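Local coordinates for protein zebrafish RNase5 (Danio rerio, PDB 3LJE) that probably cleaves RNA, as a member of the pancreatic ribonuclease family related to the angiogenins of fish, at residues A[9-14]-A[54-59]; A[33-38]-A[49-54]; A[61-66]-A[114-119]; A[85-90]-A[96-101]. One frame throughout, in Å; residues are numbered along the deposited sequence. Where two conformers were deposited one is given.

Contacts 1, 2 and 3 touch one another, and contact 4 joins them through contact 2. Contacts 1 and 3 are close neighbours, their centres about 9 Å apart, and Phe14 CE2 rests 3.6 Å from Pro116 CB. Contact 2 lies about 12 Å from contact 1 between centres and meets it through Ile52, whose CG2 is 3.6 Å from Ile59 CD1. It also adjoins contact 4, where strands 48-52 and 80-89 are sheet neighbours and Cys85 N probably donates to Asn49 O (2.9 Å). Contacts 3 and 4 are farthest apart, about 27 Å between centres. A sulfate held by Tyr119 N, His18 and Lys46 lies near contacts 1, 2 and 3, consistent with the phosphate-binding cleft of pancreatic ribonucleases.

Contact 1. Residues A[9-14]-A[54-59]; sequences PRYQKF and ATKDRI. With SO4 (sulfate ion), chain D.
A single water joins the two segments, held by Tyr11 OH at 2.7 Å and taking a bond from Lys56 NZ at the same distance. It sits in the plane of the Tyr11 ring, at the hydroxyl edge. Lys56 reaches it with CG set between its backbone N and carbonyl carbon (chi1 55°) and the rest of the chain extended, crossing the tyrosine at about a right angle, with CD 3.7 Å from Tyr11 OH. Deeper in, Phe14 meets Ile59: the CG2 methyl touches CZ at 3.9 Å, coming to the ring near its plane, at an edge. Phe14 CG stands anti to the backbone N (chi1 171°), an orientation that carries the ring out from helix 8-18 to Ile59, Ile52 and Pro116. At the start of helix 56-60, Thr55 is the N-cap. Its OG1 accepts from Arg58 N at 3.1 Å and donates to O3 of a sulfate ion at 2.6 Å, and so is engaged from two partners; the guanidinium of Arg58 also forms a cation-pi pair with Phe80. The two helices of this ribonuclease fold thus meet through a buried apolar touch and, at its outer margin, a water. With no direct bond across, the polar link depends on that water, while Lys56, an exposed residue, probably keeps its charge hydrated.

Contact 2. Residues A[33-38]-A[49-54]; sequences SIKKIT and NTFIQA. With ACT (acetate ion), chain B.
The backbones of 33-38 and 49-54 stay well apart, Ile37 and Asn49 being nearest with 8.4 Å between CA atoms, as helix 28-34 ends in a Schellman motif at Lys36 (phi 53°) and the chain turns away from the helix, bringing Ile37 toward strand 48-52. Side chains alone bridge the interval. Ile37 approaches Phe51 from the opposite direction and sets CD1 3.6 Å from CZ, at an oblique position on the ring. Its other branch, CG2, stands anti to the backbone N and touches Asn49 OD1 at 3.7 Å. Asn49 ND2 in turn lies over one face of Phe51, 3.3 Å above the ring plane and offset toward the rim. Both polar ends of that amide are engaged elsewhere, OD1 by Lys46 and ND2 by Gln17 O. Lys35 also lays CD beside Phe51 CE1, although it was modelled in two conformers and this approach is less certain; its NZ forms a salt bridge with Asp20. With an alanine here instead of Ile37, the CZ end of Phe51 would probably lose its aliphatic neighbour and a gap would open beside the Asn49 amide. The apolar touch thus abuts a hydrogen-bonded amide whose partner Lys46 also hydrogen-bonds a bound sulfate ion, placing this apolar packing beside the polar lining of what is probably the phosphate-binding cleft.

Contact 3. Residues A[61-66]-A[114-119]; sequences TVCGDA and GWPVHY. With SO4 (sulfate ion), chain C.
This is close packing of a disulfide cysteine against the start of a strand: Cys63, in the loop after helix 56-60, lies on Gly114, just before strand 115-119, and on the strand's first residues, Trp115 and Pro116. In this pancreatic ribonuclease fold, strand 115-119 pairs antiparallel with strand 97-112, and Cys63 is bonded to Cys111 of that neighbouring strand, a disulfide that ties the loop to the end of the hairpin. Cys63 CB comes 3.4 Å from Gly114 O, while SG passes 3.6 Å from Pro116 CA and 3.9 Å from its CB. Gly114 has backbone angles (phi 89°) at which a side chain would be jammed against the preceding carbonyl oxygen. Farther along, Val117 and His118 both face Gly110 in a classic beta bulge. Beyond the bulge, the backbone N of Tyr119 is directed at a sulfate that His18 and Lys46 also bind, as would suit a phosphate site of this family; Tyr119 N donates to O2 at 3.0 Å, nearly straight at 172°.

Contact 4. Residues A[85-90]-A[96-101]; sequences CKLKSG and CQYRGT
Leu87 lays its CD1 methyl over one face of the Tyr98 ring, 4.0 Å from the centroid and 22° off the ring normal, a CH-pi contact offset toward the rim. CG of Leu87 stands anti to its backbone N (chi1 -176°), which lets CD1 touch both that ring and, at 4.0 Å, Cys96 CB. Cys85 CB touches Tyr98 CD1 from the same side of the sheet. The strands form an antiparallel hairpin, with Lys86 and Arg99 a hydrogen-bonded pair and Leu87 and Tyr98 a non-hydrogen-bonded one. A classic beta bulge follows: Gln97 O accepts from both Lys88 N (2.7 Å) and Ser89 N (3.2 Å). The modelled closeness of the Lys88 and Arg99 side-chain ends is doubtful. Outside the hairpin, Tyr98 OH is hydrogen-bonded to Lys46 O. Replacing Tyr98 with an alanine would probably leave Leu87 CD1 without a ring to cover and Lys46 O without its hydroxyl partner. Asp29 OD1 accepts a hydrogen bond from Tyr98 N, and disulfides fix Cys85 to Cys28 and Cys96 to Cys45.

Contact 1. Residues A[9-14]-A[54-59]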
loop_
_atom_site.group_PDB
_atom_site.type_symbol
_atom_site.label_atom_id
_atom_site.label_comp_id
_atom_site.label_asym_id
_atom_site.label_seq_id
_atom_site.Cartn_x
_atom_site.Cartn_y
_atom_site.Cartn_z
ATOM N N PRO A 9 9.008 10.296 6.605
ATOM C CA PRO A 9 7.980 10.778 5.667
ATOM C C PRO A 9 7.452 9.678 4.708
ATOM O O PRO A 9 6.223 9.525 4.502
ATOM C CB PRO A 9 8.696 11.929 4.893
ATOM C CG PRO A 9 9.710 12.490 5.984
ATOM C CD PRO A 9 10.264 11.078 6.461
ATOM N N ARG A 10 8.388 8.884 4.208
ATOM C CA ARG A 10 8.042 7.815 3.264
ATOM C C ARG A 10 7.325 6.682 3.955
ATOM O O ARG A 10 6.364 6.061 3.365
ATOM C CB ARG A 10 9.276 7.304 2.531
ATOM C CG ARG A 10 9.576 8.208 1.282
ATOM C CD ARG A 10 10.746 7.643 0.467
ATOM N NE ARG A 10 11.849 7.575 1.427
ATOM C CZ ARG A 10 12.822 6.648 1.410
ATOM N NH1 ARG A 10 12.843 5.699 0.460
ATOM N NH2 ARG A 10 13.739 6.669 2.380
ATOM N N TYR A 11 7.759 6.403 5.157
ATOM C CA TYR A 11 7.155 5.338 5.928
ATOM C C TYR A 11 5.707 5.732 6.309
ATOM O O TYR A 11 4.752 4.933 6.248
ATOM C CB TYR A 11 7.976 5.157 7.194
ATOM C CG TYR A 11 7.322 4.339 8.243
ATOM C CD1 TYR A 11 7.141 2.952 8.080
ATOM C CD2 TYR A 11 6.898 4.933 9.434
ATOM C CE1 TYR A 11 6.571 2.188 9.092
ATOM C CE2 TYR A 11 6.313 4.190 10.454
ATOM C CZ TYR A 11 6.147 2.827 10.305
ATOM O OH TYR A 11 5.567 2.076 11.337
ATOM N N GLN A 12 5.537 6.977 6.750
ATOM C CA GLN A 12 4.177 7.368 7.109
ATOM C C GLN A 12 3.269 7.325 5.875
ATOM O O GLN A 12 2.065 6.976 5.952
ATOM C CB GLN A 12 4.163 8.814 7.729
ATOM C CG GLN A 12 4.953 8.962 9.052
ATOM C CD GLN A 12 4.318 8.074 10.065
ATOM O OE1 GLN A 12 3.113 7.850 9.957
ATOM N NE2 GLN A 12 5.090 7.515 11.026
ATOM N N LYS A 13 3.774 7.774 4.723
ATOM C CA LYS A 13 2.977 7.740 3.520
ATOM C C LYS A 13 2.642 6.249 3.155
ATOM O O LYS A 13 1.567 5.937 2.700
ATOM C CB LYS A 13 3.772 8.369 2.398
ATOM C CG LYS A 13 2.970 8.394 1.015
ATOM C CD LYS A 13 3.662 9.324 -0.016
ATOM C CE LYS A 13 3.028 9.216 -1.356
ATOM N NZ LYS A 13 3.637 10.344 -2.233
ATOM N N PHE A 14 3.599 5.363 3.382
ATOM C CA PHE A 14 3.324 3.919 3.069
ATOM C C PHE A 14 2.183 3.417 3.986
ATOM O O PHE A 14 1.299 2.654 3.573
ATOM C CB PHE A 14 4.629 3.142 3.355
ATOM C CG PHE A 14 4.465 1.639 3.286
ATOM C CD1 PHE A 14 4.540 0.978 2.045
ATOM C CD2 PHE A 14 4.155 0.905 4.486
ATOM C CE1 PHE A 14 4.298 -0.450 1.996
ATOM C CE2 PHE A 14 3.916 -0.485 4.431
ATOM C CZ PHE A 14 3.994 -1.161 3.186
ATOM N N ALA A 54 -3.173 -5.999 7.183
ATOM C CA ALA A 54 -2.381 -6.459 8.307
ATOM C C ALA A 54 -1.929 -5.293 9.126
ATOM O O ALA A 54 -2.144 -4.155 8.745
ATOM C CB ALA A 54 -1.183 -7.259 7.821
ATOM N N THR A 55 -1.304 -5.566 10.281
ATOM C CA THR A 55 -0.802 -4.491 11.138
ATOM C C THR A 55 0.508 -3.965 10.608
ATOM O O THR A 55 1.261 -4.660 9.906
ATOM C CB THR A 55 -0.497 -4.953 12.590
ATOM O OG1 THR A 55 0.576 -5.926 12.539
ATOM C CG2 THR A 55 -1.712 -5.623 13.246
ATOM N N LYS A 56 0.825 -2.730 10.952
ATOM C CA LYS A 56 2.101 -2.203 10.484
ATOM C C LYS A 56 3.260 -2.987 11.035
ATOM O O LYS A 56 4.254 -3.200 10.322
ATOM C CB LYS A 56 2.288 -0.734 10.872
ATOM C CG LYS A 56 2.124 -0.500 12.369
ATOM C CD LYS A 56 2.314 0.992 12.647
ATOM C CE LYS A 56 2.302 1.303 14.169
ATOM N NZ LYS A 56 2.275 2.825 14.259
ATOM N N ASP A 57 3.186 -3.435 12.282
ATOM C CA ASP A 57 4.327 -4.200 12.803
ATOM C C ASP A 57 4.581 -5.516 11.997
ATOM O O ASP A 57 5.744 -5.880 11.746
ATOM C CB ASP A 57 4.133 -4.593 14.290
ATOM C CG ASP A 57 4.213 -3.382 15.242
ATOM O OD1 ASP A 57 4.486 -2.267 14.779
ATOM O OD2 ASP A 57 3.992 -3.561 16.464
ATOM N N ARG A 58 3.526 -6.232 11.654
ATOM C CA ARG A 58 3.733 -7.484 10.960
ATOM C C ARG A 58 4.264 -7.210 9.549
ATOM O O ARG A 58 5.108 -7.928 9.046
ATOM C CB ARG A 58 2.418 -8.290 10.846
ATOM C CG ARG A 58 2.813 -9.790 10.495
ATOM C CD ARG A 58 1.703 -10.831 10.756
ATOM N NE ARG A 58 0.667 -10.648 9.733
ATOM C CZ ARG A 58 0.652 -11.346 8.593
ATOM N NH1 ARG A 58 1.619 -12.282 8.275
ATOM N NH2 ARG A 58 -0.350 -11.162 7.760
ATOM N N ILE A 59 3.719 -6.196 8.908
ATOM C CA ILE A 59 4.172 -5.886 7.532
ATOM C C ILE A 59 5.660 -5.469 7.623
ATOM O O ILE A 59 6.452 -5.838 6.724
ATOM C CB ILE A 59 3.350 -4.731 6.965
ATOM C CG1 ILE A 59 1.902 -5.229 6.719
ATOM C CG2 ILE A 59 3.892 -4.234 5.600
ATOM C CD1 ILE A 59 0.945 -4.035 6.443
HETATM S S SO4 D . 0.033 -8.753 14.742
HETATM O O1 SO4 D . -0.239 -9.448 13.462
HETATM O O2 SO4 D . 0.746 -9.714 15.648
HETATM O O3 SO4 D . 0.863 -7.504 14.588
HETATM O O4 SO4 D . -1.339 -8.451 15.209
HETATM O O HOH W 1 4.923 3.192 13.692
#

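Contact 2. Residues A[33-38]-A[49-54]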
loop_
_atom_site.group_PDB
_atom_site.type_symbol
_atom_site.label_atom_id
_atom_site.label_comp_id
_atom_site.label_asym_id
_atom_site.label_seq_id
_atom_site.Cartn_x
_atom_site.Cartn_y
_atom_site.Cartn_z
ATOM N N SER A 33 -10.615 8.127 -1.122
ATOM C CA SER A 33 -11.010 9.511 -0.897
ATOM C C SER A 33 -10.544 10.046 0.497
ATOM O O SER A 33 -9.832 11.022 0.560
ATOM C CB SER A 33 -12.543 9.573 -1.022
ATOM O OG SER A 33 -12.945 10.849 -0.594
ATOM N N ILE A 34 -10.919 9.370 1.573
ATOM C CA ILE A 34 -10.611 9.932 2.911
ATOM C C ILE A 34 -9.071 9.905 3.179
ATOM O O ILE A 34 -8.564 10.800 3.826
ATOM C CB ILE A 34 -11.367 9.133 4.027
ATOM C CG1 ILE A 34 -11.332 9.965 5.343
ATOM C CG2 ILE A 34 -10.749 7.727 4.313
ATOM C CD1 ILE A 34 -12.092 9.126 6.517
ATOM N N LYS A 35 -8.334 8.954 2.562
ATOM C CA LYS A 35 -6.844 8.890 2.828
ATOM C C LYS A 35 -6.180 9.791 1.816
ATOM O O LYS A 35 -4.921 9.949 1.772
ATOM C CB LYS A 35 -6.337 7.417 2.702
ATOM C CG LYS A 35 -6.930 6.395 3.819
ATOM C CD LYS A 35 -6.701 4.940 3.318
ATOM C CE LYS A 35 -7.500 3.887 4.183
ATOM N NZ LYS A 35 -6.820 3.744 5.488
ATOM N N LYS A 36 -6.988 10.443 0.996
ATOM C CA LYS A 36 -6.425 11.341 0.021
ATOM C C LYS A 36 -5.327 10.725 -0.879
ATOM O O LYS A 36 -4.240 11.334 -1.141
ATOM C CB LYS A 36 -5.851 12.590 0.727
ATOM C CG LYS A 36 -6.924 13.327 1.537
ATOM C CD LYS A 36 -6.383 14.798 1.876
ATOM C CE LYS A 36 -7.506 15.815 2.116
ATOM N NZ LYS A 36 -8.515 15.299 3.061
ATOM N N ILE A 37 -5.622 9.559 -1.431
ATOM C CA ILE A 37 -4.595 8.892 -2.216
ATOM C C ILE A 37 -4.801 9.268 -3.667
ATOM O O ILE A 37 -5.775 8.805 -4.276
ATOM C CB ILE A 37 -4.732 7.404 -2.071
ATOM C CG1 ILE A 37 -4.547 7.118 -0.559
ATOM C CG2 ILE A 37 -3.642 6.605 -2.952
ATOM C CD1 ILE A 37 -4.910 5.672 -0.239
ATOM N N THR A 38 -3.910 10.107 -4.195
ATOM C CA THR A 38 -4.026 10.549 -5.616
ATOM C C THR A 38 -2.818 10.109 -6.411
ATOM O O THR A 38 -1.922 9.520 -5.866
ATOM C CB THR A 38 -4.102 12.087 -5.685
ATOM O OG1 THR A 38 -2.943 12.633 -5.097
ATOM C CG2 THR A 38 -5.265 12.602 -4.932
ATOM N N ASN A 49 -4.314 0.878 -6.297
ATOM C CA ASN A 49 -3.647 1.055 -5.025
ATOM C C ASN A 49 -4.073 -0.131 -4.146
ATOM O O ASN A 49 -5.272 -0.374 -3.899
ATOM C CB ASN A 49 -4.120 2.365 -4.353
ATOM C CG ASN A 49 -3.377 2.637 -3.056
ATOM O OD1 ASN A 49 -2.285 3.213 -3.075
ATOM N ND2 ASN A 49 -3.943 2.158 -1.907
ATOM N N THR A 50 -3.061 -0.849 -3.674
ATOM C CA THR A 50 -3.376 -1.945 -2.816
ATOM C C THR A 50 -3.232 -1.633 -1.326
ATOM O O THR A 50 -2.210 -1.109 -0.857
ATOM C CB THR A 50 -2.362 -3.133 -3.196
ATOM O OG1 THR A 50 -2.597 -3.403 -4.559
ATOM C CG2 THR A 50 -2.553 -4.414 -2.223
ATOM N N PHE A 51 -4.202 -2.144 -0.551
ATOM C CA PHE A 51 -4.141 -2.090 0.901
ATOM C C PHE A 51 -3.833 -3.494 1.461
ATOM O O PHE A 51 -4.552 -4.457 1.163
ATOM C CB PHE A 51 -5.523 -1.648 1.463
ATOM C CG PHE A 51 -5.856 -0.240 1.044
ATOM C CD1 PHE A 51 -5.324 0.847 1.815
ATOM C CD2 PHE A 51 -6.648 0.006 -0.104
ATOM C CE1 PHE A 51 -5.614 2.205 1.395
ATOM C CE2 PHE A 51 -6.944 1.340 -0.479
ATOM C CZ PHE A 51 -6.426 2.415 0.263
ATOM N N ILE A 52 -2.768 -3.585 2.225
ATOM C CA ILE A 52 -2.381 -4.857 2.815
ATOM C C ILE A 52 -3.237 -4.943 4.104
ATOM O O ILE A 52 -3.207 -4.038 4.990
ATOM C CB ILE A 52 -0.912 -4.844 3.228
ATOM C CG1 ILE A 52 -0.024 -4.562 1.955
ATOM C CG2 ILE A 52 -0.552 -6.236 3.953
ATOM C CD1 ILE A 52 1.453 -4.113 2.446
ATOM N N GLN A 53 -3.939 -6.078 4.256
ATOM C CA GLN A 53 -4.803 -6.275 5.479
ATOM C C GLN A 53 -4.052 -6.812 6.632
ATOM O O GLN A 53 -4.222 -7.953 7.035
ATOM C CB GLN A 53 -6.013 -7.172 5.076
ATOM C CG GLN A 53 -6.914 -6.470 4.088
ATOM C CD GLN A 53 -7.944 -7.489 3.581
ATOM O OE1 GLN A 53 -7.502 -8.510 2.963
ATOM N NE2 GLN A 53 -9.310 -7.224 3.771
ATOM N N ALA A 54 -3.173 -5.999 7.183
ATOM C CA ALA A 54 -2.381 -6.459 8.307
ATOM C C ALA A 54 -1.929 -5.293 9.126
ATOM O O ALA A 54 -2.144 -4.155 8.745
ATOM C CB ALA A 54 -1.183 -7.259 7.821
HETATM C C ACT B . -0.766 11.186 -2.107
HETATM O O ACT B . -0.144 11.713 -1.159
HETATM O OXT ACT B . -1.094 9.981 -2.169
HETATM C CH3 ACT B . -1.147 12.088 -3.283
#

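Contact 3. Residues A[61-66]-A[114-119]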
loop_
_atom_site.group_PDB
_atom_site.type_symbol
_atom_site.label_atom_id
_atom_site.label_comp_id
_atom_site.label_asym_id
_atom_site.label_seq_id
_atom_site.Cartn_x
_atom_site.Cartn_y
_atom_site.Cartn_z
ATOM N N THR A 61 7.968 -6.630 9.391
ATOM C CA THR A 61 8.854 -7.829 9.427
ATOM C C THR A 61 9.319 -8.235 8.019
ATOM O O THR A 61 10.329 -8.914 7.903
ATOM C CB THR A 61 8.160 -9.121 10.079
ATOM O OG1 THR A 61 7.057 -9.563 9.270
ATOM C CG2 THR A 61 7.706 -8.773 11.537
ATOM N N VAL A 62 8.577 -7.840 6.980
ATOM C CA VAL A 62 9.072 -8.132 5.616
ATOM C C VAL A 62 10.418 -7.392 5.371
ATOM O O VAL A 62 11.294 -7.874 4.590
ATOM C CB VAL A 62 8.047 -7.706 4.551
ATOM C CG1 VAL A 62 8.566 -8.004 3.087
ATOM C CG2 VAL A 62 6.801 -8.602 4.768
ATOM N N CYS A 63 10.583 -6.261 6.046
ATOM C CA CYS A 63 11.813 -5.481 5.887
ATOM C C CYS A 63 12.834 -5.983 6.920
ATOM O O CYS A 63 13.918 -5.381 7.075
ATOM C CB CYS A 63 11.555 -3.984 6.155
ATOM S SG CYS A 63 10.608 -3.224 4.817
ATOM N N GLY A 64 12.429 -7.007 7.688
ATOM C CA GLY A 64 13.315 -7.527 8.718
ATOM C C GLY A 64 13.470 -9.004 8.501
ATOM O O GLY A 64 13.654 -9.512 7.391
ATOM N N ASP A 65 13.234 -9.700 9.604
ATOM C CA ASP A 65 13.399 -11.114 9.660
ATOM C C ASP A 65 12.618 -11.999 8.753
ATOM O O ASP A 65 13.079 -13.078 8.443
ATOM C CB ASP A 65 13.140 -11.534 11.124
ATOM C CG ASP A 65 13.627 -12.892 11.393
ATOM O OD1 ASP A 65 14.863 -13.047 11.292
ATOM O OD2 ASP A 65 12.790 -13.793 11.674
ATOM N N ALA A 66 11.409 -11.597 8.349
ATOM C CA ALA A 66 10.551 -12.369 7.540
ATOM C C ALA A 66 10.497 -12.064 6.047
ATOM O O ALA A 66 9.507 -12.409 5.366
ATOM C CB ALA A 66 9.143 -12.308 8.095
ATOM N N GLY A 114 15.260 -0.952 7.627
ATOM C CA GLY A 114 14.337 -1.822 8.320
ATOM C C GLY A 114 12.858 -1.342 8.269
ATOM O O GLY A 114 11.967 -2.003 8.876
ATOM N N TRP A 115 12.587 -0.198 7.633
ATOM C CA TRP A 115 11.143 0.291 7.608
ATOM C C TRP A 115 10.582 0.237 6.220
ATOM O O TRP A 115 11.280 0.576 5.235
ATOM C CB TRP A 115 11.059 1.754 8.047
ATOM C CG TRP A 115 11.627 1.966 9.394
ATOM C CD1 TRP A 115 12.936 2.331 9.724
ATOM C CD2 TRP A 115 10.962 1.701 10.613
ATOM N NE1 TRP A 115 13.095 2.292 11.096
ATOM C CE2 TRP A 115 11.907 1.918 11.670
ATOM C CE3 TRP A 115 9.664 1.298 10.925
ATOM C CZ2 TRP A 115 11.566 1.739 13.022
ATOM C CZ3 TRP A 115 9.309 1.111 12.243
ATOM C CH2 TRP A 115 10.257 1.331 13.290
ATOM N N PRO A 116 9.285 -0.110 6.091
ATOM C CA PRO A 116 8.737 -0.153 4.718
ATOM C C PRO A 116 8.473 1.259 4.157
ATOM O O PRO A 116 7.854 2.093 4.844
ATOM C CB PRO A 116 7.421 -0.928 4.866
ATOM C CG PRO A 116 6.976 -0.590 6.402
ATOM C CD PRO A 116 8.355 -0.582 7.138
ATOM N N VAL A 117 8.894 1.511 2.917
ATOM C CA VAL A 117 8.688 2.846 2.320
ATOM C C VAL A 117 8.017 2.781 0.985
ATOM O O VAL A 117 7.754 3.837 0.359
ATOM C CB VAL A 117 10.131 3.524 2.167
ATOM C CG1 VAL A 117 10.642 3.804 3.567
ATOM C CG2 VAL A 117 11.098 2.544 1.399
ATOM N N HIS A 118 7.749 1.564 0.453
ATOM C CA HIS A 118 7.152 1.518 -0.854
ATOM C C HIS A 118 6.476 0.158 -1.023
ATOM O O HIS A 118 6.962 -0.835 -0.490
ATOM C CB HIS A 118 8.313 1.697 -1.908
ATOM C CG HIS A 118 7.924 1.400 -3.310
ATOM N ND1 HIS A 118 7.191 2.283 -4.086
ATOM C CD2 HIS A 118 8.145 0.294 -4.090
ATOM C CE1 HIS A 118 6.973 1.746 -5.280
ATOM N NE2 HIS A 118 7.539 0.544 -5.311
ATOM N N TYR A 119 5.386 0.154 -1.752
ATOM C CA TYR A 119 4.656 -1.061 -2.095
ATOM C C TYR A 119 4.780 -1.283 -3.575
ATOM O O TYR A 119 4.459 -0.397 -4.384
ATOM C CB TYR A 119 3.167 -0.956 -1.730
ATOM C CG TYR A 119 2.429 -2.269 -2.112
ATOM C CD1 TYR A 119 2.510 -3.388 -1.264
ATOM C CD2 TYR A 119 1.706 -2.395 -3.286
ATOM C CE1 TYR A 119 1.897 -4.599 -1.582
ATOM C CE2 TYR A 119 1.043 -3.612 -3.586
ATOM C CZ TYR A 119 1.181 -4.691 -2.710
ATOM O OH TYR A 119 0.560 -5.878 -3.003
HETATM S S SO4 C . 3.742 3.452 -3.804
HETATM O O1 SO4 C . 3.459 2.362 -4.934
HETATM O O2 SO4 C . 4.418 2.893 -2.514
HETATM O O3 SO4 C . 4.618 4.547 -4.396
HETATM O O4 SO4 C . 2.314 4.072 -3.514
#

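Contact 4. Residues A[85-90]-A[96-101]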
loop_
_atom_site.group_PDB
_atom_site.type_symbol
_atom_site.label_atom_id
_atom_site.label_comp_id
_atom_site.label_asym_id
_atom_site.label_seq_id
_atom_site.Cartn_x
_atom_site.Cartn_y
_atom_site.Cartn_z
ATOM N N CYS A 85 -7.484 -1.838 -5.132
ATOM C CA CYS A 85 -8.537 -0.944 -5.648
ATOM C C CYS A 85 -8.091 -0.491 -7.037
ATOM O O CYS A 85 -7.023 0.032 -7.115
ATOM C CB CYS A 85 -8.676 0.319 -4.734
ATOM S SG CYS A 85 -9.279 -0.212 -3.092
ATOM N N LYS A 86 -8.875 -0.742 -8.093
ATOM C CA LYS A 86 -8.486 -0.336 -9.454
ATOM C C LYS A 86 -9.509 0.634 -9.995
ATOM O O LYS A 86 -10.689 0.394 -9.932
ATOM C CB LYS A 86 -8.432 -1.522 -10.434
ATOM C CG LYS A 86 -7.610 -2.634 -9.895
ATOM C CD LYS A 86 -7.620 -3.921 -10.804
ATOM C CE LYS A 86 -7.491 -5.150 -9.807
ATOM N NZ LYS A 86 -6.115 -5.785 -9.973
ATOM N N LEU A 87 -9.014 1.685 -10.567
ATOM C CA LEU A 87 -9.829 2.746 -11.081
ATOM C C LEU A 87 -10.654 2.243 -12.248
ATOM O O LEU A 87 -10.090 1.664 -13.204
ATOM C CB LEU A 87 -8.926 3.822 -11.524
ATOM C CG LEU A 87 -9.670 5.058 -11.995
ATOM C CD1 LEU A 87 -10.366 5.748 -10.774
ATOM C CD2 LEU A 87 -8.611 6.043 -12.617
ATOM N N LYS A 88 -11.964 2.421 -12.155
ATOM C CA LYS A 88 -12.877 1.953 -13.188
ATOM C C LYS A 88 -13.154 3.212 -13.982
ATOM O O LYS A 88 -13.079 3.155 -15.151
ATOM C CB LYS A 88 -14.155 1.384 -12.586
ATOM C CG LYS A 88 -14.892 0.347 -13.463
ATOM C CD LYS A 88 -14.053 -0.980 -13.915
ATOM C CE LYS A 88 -15.039 -2.153 -14.228
ATOM N NZ LYS A 88 -14.427 -3.515 -14.261
ATOM N N SER A 89 -13.450 4.363 -13.358
ATOM C CA SER A 89 -13.668 5.605 -14.142
ATOM C C SER A 89 -13.365 6.913 -13.381
ATOM O O SER A 89 -13.184 6.891 -12.168
ATOM C CB SER A 89 -15.100 5.637 -14.689
ATOM O OG SER A 89 -16.065 5.646 -13.663
ATOM N N GLY A 90 -13.341 8.037 -14.099
ATOM C CA GLY A 90 -13.106 9.346 -13.493
ATOM C C GLY A 90 -11.660 9.731 -13.805
ATOM O O GLY A 90 -10.804 8.836 -13.970
ATOM N N CYS A 96 -13.361 9.972 -8.860
ATOM C CA CYS A 96 -12.814 8.621 -8.976
ATOM C C CYS A 96 -13.773 7.479 -8.524
ATOM O O CYS A 96 -14.383 7.565 -7.465
ATOM C CB CYS A 96 -11.521 8.542 -8.159
ATOM S SG CYS A 96 -10.462 10.017 -8.277
ATOM N N GLN A 97 -13.921 6.412 -9.331
ATOM C CA GLN A 97 -14.672 5.243 -8.925
ATOM C C GLN A 97 -13.781 4.015 -9.101
ATOM O O GLN A 97 -13.188 3.838 -10.195
ATOM C CB GLN A 97 -15.905 5.052 -9.775
ATOM C CG GLN A 97 -16.890 6.182 -9.506
ATOM C CD GLN A 97 -18.194 5.985 -10.268
ATOM O OE1 GLN A 97 -18.539 6.791 -11.161
ATOM N NE2 GLN A 97 -18.910 4.913 -9.939
ATOM N N TYR A 98 -13.765 3.161 -8.079
ATOM C CA TYR A 98 -12.906 1.946 -8.075
ATOM C C TYR A 98 -13.662 0.628 -7.994
ATOM O O TYR A 98 -14.804 0.587 -7.517
ATOM C CB TYR A 98 -11.964 2.029 -6.839
ATOM C CG TYR A 98 -10.998 3.142 -6.908
ATOM C CD1 TYR A 98 -9.722 2.939 -7.513
ATOM C CD2 TYR A 98 -11.336 4.428 -6.481
ATOM C CE1 TYR A 98 -8.851 3.963 -7.679
ATOM C CE2 TYR A 98 -10.447 5.477 -6.676
ATOM C CZ TYR A 98 -9.213 5.221 -7.269
ATOM O OH TYR A 98 -8.291 6.201 -7.424
ATOM N N ARG A 99 -13.000 -0.473 -8.382
ATOM C CA ARG A 99 -13.581 -1.785 -8.194
ATOM C C ARG A 99 -12.556 -2.418 -7.293
ATOM O O ARG A 99 -11.359 -2.226 -7.501
ATOM C CB ARG A 99 -13.636 -2.508 -9.540
ATOM C CG ARG A 99 -13.935 -4.017 -9.515
ATOM C CD ARG A 99 -15.388 -4.426 -9.023
ATOM N NE ARG A 99 -16.554 -3.958 -9.836
ATOM C CZ ARG A 99 -16.556 -3.667 -11.159
ATOM N NH1 ARG A 99 -15.442 -3.772 -11.891
ATOM N NH2 ARG A 99 -17.693 -3.264 -11.761
ATOM N N GLY A 100 -12.957 -3.165 -6.304
ATOM C CA GLY A 100 -11.967 -3.772 -5.421
ATOM C C GLY A 100 -11.907 -5.303 -5.592
ATOM O O GLY A 100 -12.933 -5.921 -5.897
ATOM N N THR A 101 -10.730 -5.892 -5.412
ATOM C CA THR A 101 -10.569 -7.341 -5.464
ATOM C C THR A 101 -9.769 -7.783 -4.252
ATOM O O THR A 101 -8.775 -7.139 -3.887
ATOM C CB THR A 101 -9.760 -7.739 -6.694
ATOM O OG1 THR A 101 -10.461 -7.342 -7.860
ATOM C CG2 THR A 101 -9.575 -9.278 -6.716
#